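Local atomic coordinates of glucose-6-phosphate isomerase (Plasmodium falciparum, PDB entry 3QKI), a protein that probably catalyses the reversible interconversion of glucose 6-phosphate and fructose 6-phosphate, the second step of glycolysis. Residues M282-T287 and F295-D300. Residues are numbered along the deposited sequence; the frame is centred on the assembly and turned at random.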
loop_
_atom_site.group_PDB
_atom_site.type_symbol
_atom_site.label_atom_id
_atom_site.label_comp_id
_atom_site.label_asym_id
_atom_site.label_seq_id
_atom_site.Cartn_x
_atom_site.Cartn_y
_atom_site.Cartn_z
ATOM N N MET A 282 -22.358 -18.333 -12.706
ATOM C CA MET A 282 -22.197 -16.904 -12.971
ATOM C C MET A 282 -23.272 -16.047 -12.365
ATOM O O MET A 282 -24.464 -16.339 -12.486
ATOM C CB MET A 282 -22.149 -16.641 -14.480
ATOM C CG MET A 282 -21.097 -17.449 -15.198
ATOM S SD MET A 282 -20.898 -16.920 -16.890
ATOM C CE MET A 282 -19.410 -16.028 -16.732
ATOM N N VAL A 283 -22.845 -14.982 -11.691
ATOM C CA VAL A 283 -23.737 -13.981 -11.133
ATOM C C VAL A 283 -23.286 -12.566 -11.516
ATOM O O VAL A 283 -22.093 -12.340 -11.794
ATOM C CB VAL A 283 -24.208 -14.169 -9.662
ATOM C CG1 VAL A 283 -23.930 -15.558 -9.134
ATOM C CG2 VAL A 283 -23.671 -13.115 -8.728
ATOM N N ALA A 284 -24.238 -11.630 -11.607
ATOM C CA ALA A 284 -23.865 -10.259 -11.911
ATOM C C ALA A 284 -24.406 -9.302 -10.890
ATOM O O ALA A 284 -25.489 -9.503 -10.355
ATOM C CB ALA A 284 -24.358 -9.867 -13.297
ATOM N N VAL A 285 -23.651 -8.238 -10.621
ATOM C CA VAL A 285 -24.107 -7.149 -9.775
ATOM C C VAL A 285 -24.074 -6.009 -10.766
ATOM O O VAL A 285 -22.988 -5.566 -11.166
ATOM C CB VAL A 285 -23.263 -6.901 -8.505
ATOM C CG1 VAL A 285 -23.747 -5.653 -7.783
ATOM C CG2 VAL A 285 -23.320 -8.113 -7.566
ATOM N N SER A 286 -25.271 -5.652 -11.292
ATOM C CA SER A 286 -25.416 -4.690 -12.384
ATOM C C SER A 286 -26.885 -4.265 -12.555
ATOM O O SER A 286 -27.788 -4.894 -11.998
ATOM C CB SER A 286 -25.005 -5.366 -13.694
ATOM O OG SER A 286 -25.027 -4.495 -14.812
ATOM N N THR A 287 -27.129 -3.256 -13.422
ATOM C CA THR A 287 -28.520 -2.863 -13.749
ATOM C C THR A 287 -28.759 -3.028 -15.224
ATOM O O THR A 287 -29.891 -2.852 -15.695
ATOM C CB THR A 287 -28.819 -1.453 -13.296
ATOM O OG1 THR A 287 -27.830 -0.588 -13.856
ATOM C CG2 THR A 287 -28.829 -1.348 -11.798
ATOM N N PHE A 295 -24.786 -11.946 -21.875
ATOM C CA PHE A 295 -23.630 -12.618 -21.295
ATOM C C PHE A 295 -23.971 -14.063 -20.902
ATOM O O PHE A 295 -23.071 -14.882 -20.718
ATOM C CB PHE A 295 -23.096 -11.814 -20.083
ATOM C CG PHE A 295 -21.641 -12.088 -19.780
ATOM C CD1 PHE A 295 -20.636 -11.405 -20.451
ATOM C CD2 PHE A 295 -21.279 -13.057 -18.852
ATOM C CE1 PHE A 295 -19.285 -11.682 -20.192
ATOM C CE2 PHE A 295 -19.934 -13.359 -18.625
ATOM C CZ PHE A 295 -18.949 -12.658 -19.285
ATOM N N GLY A 296 -25.262 -14.368 -20.785
ATOM C CA GLY A 296 -25.707 -15.703 -20.414
ATOM C C GLY A 296 -25.953 -15.853 -18.929
ATOM O O GLY A 296 -25.999 -16.974 -18.423
ATOM N N ILE A 297 -26.161 -14.731 -18.221
ATOM C CA ILE A 297 -26.474 -14.736 -16.805
ATOM C C ILE A 297 -27.998 -14.807 -16.642
ATOM O O ILE A 297 -28.723 -14.058 -17.287
ATOM C CB ILE A 297 -25.822 -13.529 -16.088
ATOM C CG1 ILE A 297 -24.272 -13.679 -16.130
ATOM C CG2 ILE A 297 -26.309 -13.399 -14.631
ATOM C CD1 ILE A 297 -23.540 -12.431 -15.960
ATOM N N SER A 298 -28.474 -15.739 -15.820
ATOM C CA SER A 298 -29.896 -15.900 -15.544
ATOM C C SER A 298 -30.444 -14.679 -14.771
ATOM O O SER A 298 -29.696 -14.006 -14.075
ATOM C CB SER A 298 -30.119 -17.209 -14.796
ATOM O OG SER A 298 -31.232 -17.165 -13.916
ATOM N N ARG A 299 -31.740 -14.379 -14.919
ATOM C CA ARG A 299 -32.385 -13.238 -14.248
ATOM C C ARG A 299 -32.392 -13.288 -12.763
ATOM O O ARG A 299 -32.363 -12.237 -12.113
ATOM C CB ARG A 299 -33.808 -12.995 -14.782
ATOM C CG ARG A 299 -33.813 -12.523 -16.231
ATOM C CD ARG A 299 -32.959 -11.273 -16.394
ATOM N NE ARG A 299 -33.712 -10.162 -16.951
ATOM C CZ ARG A 299 -34.480 -9.337 -16.253
ATOM N NH1 ARG A 299 -34.594 -9.476 -14.936
ATOM N NH2 ARG A 299 -35.144 -8.373 -16.862
ATOM N N ASP A 300 -32.423 -14.495 -12.202
ATOM C CA ASP A 300 -32.381 -14.662 -10.756
ATOM C C ASP A 300 -30.986 -14.390 -10.229
ATOM O O ASP A 300 -30.804 -14.297 -9.014
ATOM C CB ASP A 300 -32.772 -16.092 -10.386
ATOM C CG ASP A 300 -34.235 -16.416 -10.600
ATOM O OD1 ASP A 300 -34.591 -17.622 -10.525
ATOM O OD2 ASP A 300 -35.032 -15.465 -10.835
HETATM O O HOH W 1 -26.482 -16.841 -14.235
#
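M282 and A284 project from one face of strand 282-285 onto F295 and I297, which stand where helix 289-295 ends and the chain turns back toward strand 302-303. This is a beta-alpha-beta crossover: 282-285 and 302-303 are neighbouring parallel strands of a five-stranded sheet, and the connection between them runs through helix 289-295, whose last residue F295 and following loop pack on the strand. The contact of M282 with F295 is Met-aromatic and edge-on. M282 SD lies 5.3 Å from the centroid of the F295 ring, 77° off its normal. M282 CE sits near the ring plane, a tight 3.3 Å from F295 CE2. The M282 chain, extended through chi2, bends at chi3 (104°), which carries the methyl to that edge. K265 of helix 255-268 makes a cation-pi contact with the ring, and its NZ also hydrogen-bonds F295 O. G296 leaves the helix through a Schellman motif, its phi being positive. Beyond that turn I297 packs against two strand residues: CG1 meets M282 CB at 4.0 Å, and CD1 reaches A284 CB at 3.8 Å. I297 CG1 is anti to the carbonyl carbon (chi1 -66°), and the chain continues nearly extended to CD1. F252, next to the substrate-binding residue T251, touches both A284 and I297, and the A284 side chain is about 8 Å from that of S249, which places the packing beside the sugar-phosphate site. No direct hydrogen bond joins the segments; one water instead donates to M282 O at 2.7 Å and accepts from S298 N at 2.8 Å.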